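Local coordinates for protein SCO1, mitochondrial (Saccharomyces cerevisiae, PDB 2B7K), which is a copper-binding metallochaperone of the mitochondrial inner membrane, required for accumulation of cytochrome c oxidase subunits 1 and 2, at residues D152-F157 with K179-A184; L40-I45 with T78-F83; G21-L26 with C121-V126. One frame throughout, in Å; residues are numbered along the deposited sequence.

Interaction 1: residues D152-F157 with K179-A184; sequences DPEGQF and KSYVPA
Tyr181 lays its ring over the pyrrolidine of Pro153, and most of the area buried here belongs to these two residues and Glu154. The CD atom of Pro153 sits 3.8 Å from the centroid of the Tyr181 ring and 16° off its normal, which meets the geometry of a CH-pi contact. The opposite face of the ring carries the backbone N of Pro183, two residues further along the chain, so the aromatic plane is held between two prolines. With CG anti to the backbone N (chi1 173°), the Tyr181 ring reaches over the 152-157 turn, bringing its OH to 3.5 Å from Glu154 CG. Glu154, extended beyond CG, passes this hydroxyl and accepts a hydrogen bond at OE1 from Ala184 N (2.7 Å), met nearly along the C-O axis of the carboxylate. The loop presenting Pro153 and Glu154 is a type I beta turn. Asp152 OD1 accepts from Glu154 N at 2.8 Å, which makes an Asx turn, and also from Gln156 N at 2.9 Å, the two donors coming from opposite faces of the carboxylate. The contact thus joins the hairpin loop between strands 148-151 and 157-161 to the chain that follows helix 169-180, with Phe43 meeting Tyr181 edge-to-face.

Interaction 2: residues L40-I45 with T78-F83; sequences LGKFSI and TLQPLF
Ile45 and Leu79 meet through methyl groups, CG2 of Ile45 lying 4.0 Å from CD1 of Leu79. Ile45 CG2 also reaches Pro81 CB at 3.9 Å, the two side chains crossing at about a right angle. Leu79 divides its branches: while CD1 faces Ile45, CD2 packs against Phe43 CB at 3.7 Å. Helices 56-75 and 169-180 add Leu64, Leu71 and Ile174 to this apolar group. Between the strands, the backbone ladder runs Gln80 N to Phe43 O, Ile45 N to Gln80 O and Leu82 N to Ile45 O, a parallel register that pairs Ser44 with Gln80 and Ile45 with Pro81. Gln80 and Ser44 turn to the other face of the sheet. The Gln80 chain is extended, CG anti to the backbone N (chi1 171°), which carries NE2 to 2.8 Å from Ser44 OG; the bond is nearly straight at 162°, with OG close to the amide plane. Asn38 O accepts a second bond from NE2, which is consistent with the modelled amide orientation. At the polar edge, Lys42 CE lies 3.6 Å from Gln80 OE1, and one water bridges Lys42 NZ to that oxygen. Another water joins Phe43 N to Thr78 O. Adjacent parallel strands 44-49 and 80-85, connected through helix 56-75, form the beta-alpha-beta unit characteristic of the thioredoxin fold, here the SCO1/SenC domain of the protein.

Interaction 3: residues G21-L26 with C121-V126; sequences GGPFHL and CKKYRV
Lys123 bonds to the 21-26 segment at both ends, through its side-chain amine and its backbone carbonyl. Lys123 NZ donates to Pro23 O at 2.8 Å, in the carbonyl plane and on a lone pair. Bends at chi2 (52°) and chi4 lead the lysine chain past the two glycines to reach that oxygen. Asn119, one helical turn earlier, shares the site: its ND2 donates to the same Pro23 O, and its OD1 accepts a weak bond from NZ. At the other end, Gly21 N donates to Lys123 O (2.9 Å) from well above the carbonyl plane, an oblique approach to a carbonyl at the end of the helix. One water ties the two segments further, accepting from Gly22 N at 3.1 Å and lying 2.6 Å from Tyr124 OH. It also sits in the plane of the Phe24 ring, at its edge.

Lys123 and Tyr124 stand where helix 114-123 stops. The helix closes in a Schellman motif, with Val126 N bonded to Cys121 O, Arg125 N to Lys122 O, and Arg125 at positive phi as the C-prime residue. The N-terminal segment that runs past this end goes on into strand 25-28 of the thioredoxin-like sheet.

Tyr124 contributes the aromatic packing. Gly21 CA lies over one face of the Tyr124 ring, 3.9 Å from the centroid and 18° off the normal, a CH-pi contact made by a backbone carbon. Gly22 CA runs 3.9 Å from Lys123 CG, and the Pro23 ring crosses the lysine chain at about a right angle. Phe24 CD2 approaches the edge of the Tyr124 ring, 4.3 Å from CE1. Tyr124 also touches Ile46 and Phe48 of strand 44-49, and its side chain is about 11 Å from that of His144, a probable copper ligand.

Interaction 2 is the buried one, a strand-to-strand join whose centre is about 8 Å from the centre of the chain, whereas interaction 1 lies at the surface and interaction 3 is partly buried. Their chemistry follows: a regular backbone ladder with aliphatic packing in interaction 2, a proline-tyrosine CH-pi contact with one carboxylate-to-backbone bond in interaction 1, and a lysine and water linking loop to helix end in interaction 3. Interactions 1 and 2 touch directly, the Phe43 ring packing against Asp152, Pro153 and Tyr181, while Pro153 O lies 2.8 Å from Gly41 N, a probable hydrogen bond. Interaction 3 touches neither, but reaches the same sheet as interaction 2.

Interaction 1: residues D152-F157 with K179-A184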
ATOM      1  N   ASP A 152      -5.288  -9.953   0.718  1.00 19.64           N
ATOM      2  CA  ASP A 152      -6.626 -10.377   0.315  1.00 20.40           C
ATOM      3  C   ASP A 152      -7.734  -9.939   1.276  1.00 21.22           C
ATOM      4  O   ASP A 152      -7.466  -9.375   2.338  1.00 19.88           O
ATOM      5  CB  ASP A 152      -6.669 -11.903   0.090  1.00 25.48           C
ATOM      6  CG  ASP A 152      -6.525 -12.708   1.372  1.00 27.75           C
ATOM      7  OD1 ASP A 152      -6.812 -12.188   2.469  1.00 27.87           O
ATOM      8  OD2 ASP A 152      -6.138 -13.893   1.270  1.00 29.78           O
ATOM      9  N   PRO A 153      -9.005 -10.181   0.902  1.00 19.49           N
ATOM     10  CA  PRO A 153     -10.159  -9.806   1.730  1.00 20.87           C
ATOM     11  C   PRO A 153     -10.169 -10.353   3.153  1.00 22.28           C
ATOM     12  O   PRO A 153     -10.971  -9.920   3.977  1.00 22.60           O
ATOM     13  CB  PRO A 153     -11.345 -10.299   0.906  1.00 19.29           C
ATOM     14  CG  PRO A 153     -10.865 -10.085  -0.494  1.00 18.78           C
ATOM     15  CD  PRO A 153      -9.452 -10.632  -0.427  1.00 18.04           C
ATOM     16  N   GLU A 154      -9.291 -11.307   3.441  1.00 25.23           N
ATOM     17  CA  GLU A 154      -9.211 -11.865   4.787  1.00 27.86           C
ATOM     18  C   GLU A 154      -8.018 -11.257   5.517  1.00 27.57           C
ATOM     19  O   GLU A 154      -7.660 -11.685   6.612  1.00 27.38           O
ATOM     20  CB  GLU A 154      -9.090 -13.392   4.731  1.00 38.52           C
ATOM     21  CG  GLU A 154     -10.332 -14.068   4.161  1.00 43.65           C
ATOM     22  CD  GLU A 154     -10.196 -15.574   4.041  1.00 46.99           C
ATOM     23  OE1 GLU A 154     -11.154 -16.217   3.566  1.00 49.91           O
ATOM     24  OE2 GLU A 154      -9.136 -16.116   4.421  1.00 48.77           O
ATOM     25  N   GLY A 155      -7.411 -10.250   4.895  1.00 25.29           N
ATOM     26  CA  GLY A 155      -6.271  -9.576   5.490  1.00 25.30           C
ATOM     27  C   GLY A 155      -4.971 -10.350   5.429  1.00 25.07           C
ATOM     28  O   GLY A 155      -4.020 -10.033   6.146  1.00 25.48           O
ATOM     29  N   GLN A 156      -4.919 -11.357   4.564  1.00 23.51           N
ATOM     30  CA  GLN A 156      -3.725 -12.183   4.426  1.00 23.31           C
ATOM     31  C   GLN A 156      -2.837 -11.745   3.270  1.00 21.68           C
ATOM     32  O   GLN A 156      -3.325 -11.327   2.224  1.00 21.06           O
ATOM     33  CB  GLN A 156      -4.124 -13.646   4.224  1.00 30.97           C
ATOM     34  CG  GLN A 156      -4.998 -14.192   5.339  1.00 34.73           C
ATOM     35  CD  GLN A 156      -4.369 -14.002   6.703  1.00 36.16           C
ATOM     36  OE1 GLN A 156      -3.293 -14.533   6.981  1.00 38.32           O
ATOM     37  NE2 GLN A 156      -5.037 -13.236   7.562  1.00 38.39           N
ATOM     38  N   PHE A 157      -1.530 -11.852   3.476  1.00 21.70           N
ATOM     39  CA  PHE A 157      -0.555 -11.501   2.454  1.00 20.96           C
ATOM     40  C   PHE A 157      -0.612 -12.557   1.363  1.00 21.87           C
ATOM     41  O   PHE A 157      -0.516 -13.755   1.640  1.00 21.37           O
ATOM     42  CB  PHE A 157       0.848 -11.477   3.058  1.00 23.05           C
ATOM     43  CG  PHE A 157       1.943 -11.303   2.045  1.00 23.36           C
ATOM     44  CD1 PHE A 157       2.131 -10.077   1.404  1.00 22.46           C
ATOM     45  CD2 PHE A 157       2.799 -12.359   1.741  1.00 22.74           C
ATOM     46  CE1 PHE A 157       3.158  -9.907   0.478  1.00 21.47           C
ATOM     47  CE2 PHE A 157       3.829 -12.200   0.813  1.00 25.22           C
ATOM     48  CZ  PHE A 157       4.009 -10.968   0.182  1.00 23.19           C
ATOM     49  N   LYS A 179      -9.312 -12.409  -9.425  1.00 26.13           N
ATOM     50  CA  LYS A 179     -10.278 -13.272 -10.095  1.00 29.68           C
ATOM     51  C   LYS A 179     -10.287 -14.720  -9.624  1.00 30.50           C
ATOM     52  O   LYS A 179     -11.300 -15.406  -9.762  1.00 30.75           O
ATOM     53  CB  LYS A 179     -10.070 -13.226 -11.613  1.00 40.20           C
ATOM     54  CG  LYS A 179     -10.291 -11.849 -12.219  1.00 43.35           C
ATOM     55  CD  LYS A 179     -10.790 -11.914 -13.664  1.00 45.38           C
ATOM     56  CE  LYS A 179      -9.818 -12.622 -14.600  1.00 47.13           C
ATOM     57  NZ  LYS A 179      -9.726 -14.090 -14.350  1.00 50.14           N
ATOM     58  N   SER A 180      -9.179 -15.192  -9.065  1.00 31.49           N
ATOM     59  CA  SER A 180      -9.125 -16.574  -8.599  1.00 33.05           C
ATOM     60  C   SER A 180      -9.424 -16.688  -7.106  1.00 33.06           C
ATOM     61  O   SER A 180      -9.503 -17.790  -6.563  1.00 32.13           O
ATOM     62  CB  SER A 180      -7.752 -17.183  -8.894  1.00 37.05           C
ATOM     63  OG  SER A 180      -6.748 -16.606  -8.081  1.00 38.78           O
ATOM     64  N   TYR A 181      -9.601 -15.550  -6.444  1.00 28.79           N
ATOM     65  CA  TYR A 181      -9.877 -15.549  -5.010  1.00 28.26           C
ATOM     66  C   TYR A 181     -11.179 -16.247  -4.628  1.00 28.52           C
ATOM     67  O   TYR A 181     -12.198 -16.103  -5.301  1.00 27.81           O
ATOM     68  CB  TYR A 181      -9.920 -14.117  -4.472  1.00 28.37           C
ATOM     69  CG  TYR A 181     -10.371 -14.033  -3.029  1.00 27.42           C
ATOM     70  CD1 TYR A 181      -9.514 -14.386  -1.987  1.00 27.87           C
ATOM     71  CD2 TYR A 181     -11.670 -13.634  -2.707  1.00 27.57           C
ATOM     72  CE1 TYR A 181      -9.939 -14.346  -0.662  1.00 27.18           C
ATOM     73  CE2 TYR A 181     -12.104 -13.595  -1.385  1.00 27.92           C
ATOM     74  CZ  TYR A 181     -11.235 -13.950  -0.371  1.00 27.60           C
ATOM     75  OH  TYR A 181     -11.666 -13.914   0.936  1.00 28.58           O
ATOM     76  N   VAL A 182     -11.122 -16.995  -3.532  1.00 32.91           N
ATOM     77  CA  VAL A 182     -12.270 -17.708  -2.984  1.00 33.94           C
ATOM     78  C   VAL A 182     -12.138 -17.632  -1.462  1.00 34.35           C
ATOM     79  O   VAL A 182     -11.078 -17.918  -0.908  1.00 34.35           O
ATOM     80  CB  VAL A 182     -12.290 -19.195  -3.409  1.00 40.80           C
ATOM     81  CG1 VAL A 182     -13.491 -19.891  -2.791  1.00 41.68           C
ATOM     82  CG2 VAL A 182     -12.341 -19.308  -4.922  1.00 40.83           C
ATOM     83  N   PRO A 183     -13.209 -17.232  -0.767  1.00 32.84           N
ATOM     84  CA  PRO A 183     -13.168 -17.129   0.696  1.00 34.32           C
ATOM     85  C   PRO A 183     -12.926 -18.467   1.403  1.00 35.70           C
ATOM     86  O   PRO A 183     -13.076 -19.533   0.806  1.00 35.32           O
ATOM     87  CB  PRO A 183     -14.527 -16.524   1.034  1.00 40.97           C
ATOM     88  CG  PRO A 183     -15.409 -17.053  -0.058  1.00 41.15           C
ATOM     89  CD  PRO A 183     -14.544 -16.882  -1.282  1.00 40.13           C
ATOM     90  N   ALA A 184     -12.547 -18.393   2.675  1.00 49.99           N
ATOM     91  CA  ALA A 184     -12.277 -19.579   3.485  1.00 50.67           C
ATOM     92  C   ALA A 184     -13.343 -20.654   3.294  1.00 51.22           C
ATOM     93  O   ALA A 184     -12.972 -21.777   2.891  1.00 50.56           O
ATOM     94  CB  ALA A 184     -12.190 -19.191   4.956  1.00 53.10           C
TER

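Interaction 2: residues L40-I45 with T78-F83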
ATOM      1  N   LEU A  40     -10.047  -5.977   5.945  1.00 18.63           N
ATOM      2  CA  LEU A  40     -11.067  -6.998   5.726  1.00 20.13           C
ATOM      3  C   LEU A  40     -12.124  -6.622   4.691  1.00 19.94           C
ATOM      4  O   LEU A  40     -12.552  -5.471   4.611  1.00 22.11           O
ATOM      5  CB  LEU A  40     -11.747  -7.338   7.056  1.00 25.09           C
ATOM      6  CG  LEU A  40     -10.796  -7.863   8.137  1.00 25.52           C
ATOM      7  CD1 LEU A  40     -11.558  -8.070   9.443  1.00 28.16           C
ATOM      8  CD2 LEU A  40     -10.161  -9.167   7.664  1.00 27.12           C
ATOM      9  N   GLY A  41     -12.528  -7.604   3.892  1.00 22.89           N
ATOM     10  CA  GLY A  41     -13.554  -7.378   2.888  1.00 23.04           C
ATOM     11  C   GLY A  41     -13.115  -6.799   1.558  1.00 22.60           C
ATOM     12  O   GLY A  41     -13.953  -6.457   0.729  1.00 22.01           O
ATOM     13  N   LYS A  42     -11.813  -6.672   1.337  1.00 21.79           N
ATOM     14  CA  LYS A  42     -11.347  -6.126   0.070  1.00 21.57           C
ATOM     15  C   LYS A  42      -9.891  -6.434  -0.208  1.00 18.58           C
ATOM     16  O   LYS A  42      -9.167  -6.871   0.672  1.00 18.46           O
ATOM     17  CB  LYS A  42     -11.582  -4.615   0.039  1.00 46.91           C
ATOM     18  CG  LYS A  42     -11.329  -3.922   1.363  1.00 50.64           C
ATOM     19  CD  LYS A  42     -11.996  -2.559   1.394  1.00 52.62           C
ATOM     20  CE  LYS A  42     -11.979  -1.968   2.792  1.00 54.72           C
ATOM     21  NZ  LYS A  42     -12.736  -0.688   2.855  1.00 56.84           N
ATOM     22  N   PHE A  43      -9.479  -6.240  -1.456  1.00 15.80           N
ATOM     23  CA  PHE A  43      -8.093  -6.470  -1.829  1.00 14.93           C
ATOM     24  C   PHE A  43      -7.394  -5.141  -1.624  1.00 15.02           C
ATOM     25  O   PHE A  43      -7.813  -4.124  -2.169  1.00 16.83           O
ATOM     26  CB  PHE A  43      -7.997  -6.908  -3.290  1.00 20.32           C
ATOM     27  CG  PHE A  43      -7.969  -8.398  -3.466  1.00 21.83           C
ATOM     28  CD1 PHE A  43      -6.812  -9.117  -3.187  1.00 23.24           C
ATOM     29  CD2 PHE A  43      -9.106  -9.086  -3.869  1.00 24.63           C
ATOM     30  CE1 PHE A  43      -6.786 -10.506  -3.307  1.00 24.27           C
ATOM     31  CE2 PHE A  43      -9.093 -10.477  -3.992  1.00 22.41           C
ATOM     32  CZ  PHE A  43      -7.933 -11.184  -3.711  1.00 24.55           C
ATOM     33  N   SER A  44      -6.341  -5.152  -0.818  1.00 15.40           N
ATOM     34  CA  SER A  44      -5.607  -3.937  -0.532  1.00 14.66           C
ATOM     35  C   SER A  44      -4.198  -4.059  -1.075  1.00 13.30           C
ATOM     36  O   SER A  44      -3.655  -5.153  -1.165  1.00 13.42           O
ATOM     37  CB  SER A  44      -5.554  -3.705   0.983  1.00 15.96           C
ATOM     38  OG  SER A  44      -6.860  -3.651   1.543  1.00 16.57           O
ATOM     39  N   ILE A  45      -3.616  -2.930  -1.455  1.00 12.95           N
ATOM     40  CA  ILE A  45      -2.250  -2.933  -1.940  1.00 13.65           C
ATOM     41  C   ILE A  45      -1.535  -1.861  -1.118  1.00 13.22           C
ATOM     42  O   ILE A  45      -1.920  -0.692  -1.111  1.00 13.13           O
ATOM     43  CB  ILE A  45      -2.187  -2.667  -3.468  1.00 15.43           C
ATOM     44  CG1 ILE A  45      -0.738  -2.809  -3.937  1.00 15.45           C
ATOM     45  CG2 ILE A  45      -2.786  -1.299  -3.806  1.00 15.35           C
ATOM     46  CD1 ILE A  45      -0.587  -3.040  -5.441  1.00 15.87           C
ATOM     47  N   THR A  78     -11.412  -2.867  -8.242  1.00 21.39           N
ATOM     48  CA  THR A  78     -11.130  -1.718  -7.387  1.00 24.01           C
ATOM     49  C   THR A  78     -10.357  -2.175  -6.149  1.00 23.92           C
ATOM     50  O   THR A  78     -10.850  -2.985  -5.364  1.00 25.55           O
ATOM     51  CB  THR A  78     -12.431  -1.032  -6.914  1.00 39.07           C
ATOM     52  OG1 THR A  78     -13.196  -0.615  -8.050  1.00 40.75           O
ATOM     53  CG2 THR A  78     -12.108   0.184  -6.054  1.00 41.17           C
ATOM     54  N   LEU A  79      -9.144  -1.664  -5.980  1.00 22.14           N
ATOM     55  CA  LEU A  79      -8.332  -2.027  -4.826  1.00 21.08           C
ATOM     56  C   LEU A  79      -8.374  -0.920  -3.778  1.00 20.44           C
ATOM     57  O   LEU A  79      -8.865   0.182  -4.038  1.00 22.24           O
ATOM     58  CB  LEU A  79      -6.870  -2.239  -5.232  1.00 19.45           C
ATOM     59  CG  LEU A  79      -6.512  -3.227  -6.342  1.00 21.25           C
ATOM     60  CD1 LEU A  79      -5.008  -3.158  -6.587  1.00 20.24           C
ATOM     61  CD2 LEU A  79      -6.924  -4.644  -5.958  1.00 21.51           C
ATOM     62  N   GLN A  80      -7.867  -1.236  -2.589  1.00 14.15           N
ATOM     63  CA  GLN A  80      -7.763  -0.272  -1.495  1.00 13.36           C
ATOM     64  C   GLN A  80      -6.269   0.033  -1.416  1.00 11.68           C
ATOM     65  O   GLN A  80      -5.519  -0.688  -0.759  1.00 12.54           O
ATOM     66  CB  GLN A  80      -8.223  -0.877  -0.159  1.00 14.12           C
ATOM     67  CG  GLN A  80      -7.905   0.041   1.033  1.00 15.71           C
ATOM     68  CD  GLN A  80      -8.550  -0.398   2.334  1.00 17.74           C
ATOM     69  OE1 GLN A  80      -9.295   0.367   2.952  1.00 20.24           O
ATOM     70  NE2 GLN A  80      -8.262  -1.623   2.763  1.00 16.54           N
ATOM     71  N   PRO A  81      -5.816   1.091  -2.104  1.00 13.06           N
ATOM     72  CA  PRO A  81      -4.397   1.458  -2.091  1.00 14.68           C
ATOM     73  C   PRO A  81      -4.032   2.251  -0.852  1.00 14.23           C
ATOM     74  O   PRO A  81      -4.697   3.234  -0.509  1.00 13.73           O
ATOM     75  CB  PRO A  81      -4.237   2.259  -3.379  1.00 14.17           C
ATOM     76  CG  PRO A  81      -5.551   2.945  -3.500  1.00 14.89           C
ATOM     77  CD  PRO A  81      -6.573   1.923  -3.056  1.00 15.56           C
ATOM     78  N   LEU A  82      -2.964   1.820  -0.186  1.00 12.26           N
ATOM     79  CA  LEU A  82      -2.522   2.464   1.044  1.00 11.35           C
ATOM     80  C   LEU A  82      -1.050   2.831   0.987  1.00 11.29           C
ATOM     81  O   LEU A  82      -0.218   2.010   0.601  1.00 13.45           O
ATOM     82  CB  LEU A  82      -2.750   1.520   2.233  1.00 11.02           C
ATOM     83  CG  LEU A  82      -4.186   1.016   2.405  1.00 13.54           C
ATOM     84  CD1 LEU A  82      -4.228  -0.111   3.435  1.00 13.39           C
ATOM     85  CD2 LEU A  82      -5.071   2.178   2.832  1.00 13.37           C
ATOM     86  N   PHE A  83      -0.742   4.072   1.356  1.00 10.90           N
ATOM     87  CA  PHE A  83       0.634   4.551   1.405  1.00 12.18           C
ATOM     88  C   PHE A  83       0.969   4.725   2.881  1.00 11.94           C
ATOM     89  O   PHE A  83       0.417   5.594   3.548  1.00 12.66           O
ATOM     90  CB  PHE A  83       0.777   5.897   0.696  1.00 13.46           C
ATOM     91  CG  PHE A  83       2.170   6.479   0.772  1.00 15.57           C
ATOM     92  CD1 PHE A  83       2.390   7.709   1.381  1.00 17.13           C
ATOM     93  CD2 PHE A  83       3.255   5.798   0.229  1.00 16.11           C
ATOM     94  CE1 PHE A  83       3.684   8.258   1.448  1.00 19.70           C
ATOM     95  CE2 PHE A  83       4.548   6.332   0.287  1.00 18.15           C
ATOM     96  CZ  PHE A  83       4.764   7.562   0.897  1.00 17.32           C
TER
HETATM   97  O   HOH W   1     -11.046   0.966   4.980  1.00 37.07           O
HETATM   98  O   HOH W   2     -11.159  -4.565  -3.292  1.00 33.42           O

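Interaction 3: residues G21-L26 with C121-V126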
ATOM      1  N   GLY A  21       2.500  -9.081   7.552  1.00 27.73           N
ATOM      2  CA  GLY A  21       1.236  -8.547   8.010  1.00 27.68           C
ATOM      3  C   GLY A  21       0.969  -8.894   9.460  1.00 27.41           C
ATOM      4  O   GLY A  21       1.718  -9.645  10.090  1.00 28.41           O
ATOM      5  N   GLY A  22      -0.119  -8.353   9.988  1.00 27.13           N
ATOM      6  CA  GLY A  22      -0.471  -8.602  11.370  1.00 25.96           C
ATOM      7  C   GLY A  22      -1.136  -7.367  11.931  1.00 24.84           C
ATOM      8  O   GLY A  22      -1.290  -6.374  11.220  1.00 24.79           O
ATOM      9  N   PRO A  23      -1.535  -7.387  13.207  1.00 27.50           N
ATOM     10  CA  PRO A  23      -2.187  -6.221  13.801  1.00 27.25           C
ATOM     11  C   PRO A  23      -1.350  -4.948  13.812  1.00 25.60           C
ATOM     12  O   PRO A  23      -0.151  -4.976  14.085  1.00 26.25           O
ATOM     13  CB  PRO A  23      -2.532  -6.699  15.211  1.00 36.95           C
ATOM     14  CG  PRO A  23      -1.465  -7.715  15.496  1.00 37.30           C
ATOM     15  CD  PRO A  23      -1.390  -8.470  14.196  1.00 37.02           C
ATOM     16  N   PHE A  24      -1.997  -3.837  13.480  1.00 19.50           N
ATOM     17  CA  PHE A  24      -1.355  -2.531  13.493  1.00 16.84           C
ATOM     18  C   PHE A  24      -2.445  -1.507  13.750  1.00 16.35           C
ATOM     19  O   PHE A  24      -3.624  -1.777  13.516  1.00 16.54           O
ATOM     20  CB  PHE A  24      -0.594  -2.247  12.181  1.00 18.31           C
ATOM     21  CG  PHE A  24      -1.463  -2.132  10.959  1.00 18.88           C
ATOM     22  CD1 PHE A  24      -2.151  -0.953  10.679  1.00 18.29           C
ATOM     23  CD2 PHE A  24      -1.550  -3.188  10.057  1.00 18.21           C
ATOM     24  CE1 PHE A  24      -2.906  -0.827   9.515  1.00 19.10           C
ATOM     25  CE2 PHE A  24      -2.305  -3.072   8.888  1.00 20.34           C
ATOM     26  CZ  PHE A  24      -2.983  -1.890   8.616  1.00 19.79           C
ATOM     27  N   HIS A  25      -2.045  -0.339  14.239  1.00 14.02           N
ATOM     28  CA  HIS A  25      -2.988   0.722  14.587  1.00 15.52           C
ATOM     29  C   HIS A  25      -2.408   2.052  14.123  1.00 14.66           C
ATOM     30  O   HIS A  25      -1.419   2.522  14.677  1.00 14.17           O
ATOM     31  CB  HIS A  25      -3.168   0.741  16.109  1.00 33.23           C
ATOM     32  CG  HIS A  25      -4.319   1.572  16.579  1.00 37.12           C
ATOM     33  ND1 HIS A  25      -5.592   1.065  16.726  1.00 39.52           N
ATOM     34  CD2 HIS A  25      -4.390   2.876  16.937  1.00 39.79           C
ATOM     35  CE1 HIS A  25      -6.397   2.022  17.155  1.00 40.65           C
ATOM     36  NE2 HIS A  25      -5.693   3.130  17.291  1.00 39.47           N
ATOM     37  N   LEU A  26      -3.019   2.656  13.106  1.00 16.14           N
ATOM     38  CA  LEU A  26      -2.534   3.930  12.573  1.00 15.91           C
ATOM     39  C   LEU A  26      -3.705   4.885  12.399  1.00 16.69           C
ATOM     40  O   LEU A  26      -4.789   4.647  12.924  1.00 17.44           O
ATOM     41  CB  LEU A  26      -1.860   3.702  11.208  1.00 16.14           C
ATOM     42  CG  LEU A  26      -0.676   2.724  11.190  1.00 15.97           C
ATOM     43  CD1 LEU A  26      -0.378   2.277   9.765  1.00 16.94           C
ATOM     44  CD2 LEU A  26       0.547   3.391  11.818  1.00 15.94           C
ATOM     45  N   CYS A 121       5.795  -1.265  10.371  1.00 19.36           N
ATOM     46  CA  CYS A 121       6.951  -1.605   9.560  1.00 20.91           C
ATOM     47  C   CYS A 121       7.503  -2.974   9.952  1.00 22.06           C
ATOM     48  O   CYS A 121       7.929  -3.749   9.094  1.00 22.03           O
ATOM     49  CB  CYS A 121       8.031  -0.526   9.702  1.00 23.03           C
ATOM     50  SG  CYS A 121       7.579   1.062   8.952  1.00 24.54           S
ATOM     51  N   LYS A 122       7.487  -3.276  11.246  1.00 26.00           N
ATOM     52  CA  LYS A 122       7.982  -4.562  11.731  1.00 27.39           C
ATOM     53  C   LYS A 122       7.121  -5.716  11.233  1.00 25.96           C
ATOM     54  O   LYS A 122       7.641  -6.756  10.824  1.00 25.20           O
ATOM     55  CB  LYS A 122       8.014  -4.575  13.261  1.00 50.74           C
ATOM     56  CG  LYS A 122       8.383  -5.926  13.858  1.00 55.79           C
ATOM     57  CD  LYS A 122       8.393  -5.882  15.378  1.00 59.40           C
ATOM     58  CE  LYS A 122       9.483  -4.957  15.900  1.00 61.44           C
ATOM     59  NZ  LYS A 122      10.841  -5.426  15.503  1.00 64.36           N
ATOM     60  N   LYS A 123       5.805  -5.530  11.270  1.00 20.07           N
ATOM     61  CA  LYS A 123       4.874  -6.554  10.822  1.00 21.00           C
ATOM     62  C   LYS A 123       5.043  -6.915   9.349  1.00 18.87           C
ATOM     63  O   LYS A 123       4.794  -8.050   8.957  1.00 18.79           O
ATOM     64  CB  LYS A 123       3.432  -6.107  11.078  1.00 32.33           C
ATOM     65  CG  LYS A 123       2.812  -6.693  12.341  1.00 37.65           C
ATOM     66  CD  LYS A 123       3.689  -6.470  13.558  1.00 39.93           C
ATOM     67  CE  LYS A 123       3.132  -7.191  14.776  1.00 40.82           C
ATOM     68  NZ  LYS A 123       1.761  -6.725  15.111  1.00 44.58           N
ATOM     69  N   TYR A 124       5.471  -5.952   8.540  1.00 18.29           N
ATOM     70  CA  TYR A 124       5.665  -6.200   7.116  1.00 17.94           C
ATOM     71  C   TYR A 124       7.140  -6.399   6.786  1.00 20.43           C
ATOM     72  O   TYR A 124       7.531  -6.480   5.614  1.00 18.48           O
ATOM     73  CB  TYR A 124       5.073  -5.052   6.291  1.00 17.74           C
ATOM     74  CG  TYR A 124       3.557  -5.095   6.244  1.00 16.71           C
ATOM     75  CD1 TYR A 124       2.787  -4.681   7.335  1.00 18.23           C
ATOM     76  CD2 TYR A 124       2.893  -5.624   5.136  1.00 19.38           C
ATOM     77  CE1 TYR A 124       1.386  -4.799   7.321  1.00 17.72           C
ATOM     78  CE2 TYR A 124       1.503  -5.750   5.116  1.00 19.66           C
ATOM     79  CZ  TYR A 124       0.758  -5.339   6.206  1.00 19.42           C
ATOM     80  OH  TYR A 124      -0.607  -5.498   6.183  1.00 19.45           O
ATOM     81  N   ARG A 125       7.948  -6.485   7.838  1.00 20.81           N
ATOM     82  CA  ARG A 125       9.387  -6.696   7.716  1.00 23.91           C
ATOM     83  C   ARG A 125      10.071  -5.678   6.815  1.00 24.52           C
ATOM     84  O   ARG A 125      10.910  -6.032   5.984  1.00 24.84           O
ATOM     85  CB  ARG A 125       9.666  -8.115   7.206  1.00 33.85           C
ATOM     86  CG  ARG A 125       9.036  -9.216   8.055  1.00 37.53           C
ATOM     87  CD  ARG A 125       9.486 -10.598   7.598  1.00 39.89           C
ATOM     88  NE  ARG A 125       8.685 -11.676   8.178  1.00 43.72           N
ATOM     89  CZ  ARG A 125       8.555 -11.906   9.480  1.00 44.83           C
ATOM     90  NH1 ARG A 125       7.804 -12.914   9.902  1.00 44.59           N
ATOM     91  NH2 ARG A 125       9.172 -11.131  10.360  1.00 46.32           N
ATOM     92  N   VAL A 126       9.716  -4.411   6.987  1.00 25.23           N
ATOM     93  CA  VAL A 126      10.311  -3.345   6.192  1.00 28.67           C
ATOM     94  C   VAL A 126      11.430  -2.678   6.983  1.00 28.78           C
ATOM     95  O   VAL A 126      12.601  -2.763   6.613  1.00 31.47           O
ATOM     96  CB  VAL A 126       9.265  -2.273   5.811  1.00 47.51           C
ATOM     97  CG1 VAL A 126       9.916  -1.181   4.963  1.00 49.88           C
ATOM     98  CG2 VAL A 126       8.118  -2.915   5.056  1.00 47.80           C
TER
HETATM   99  O   HOH W   3      -1.756  -6.302   8.430  1.00 23.05           O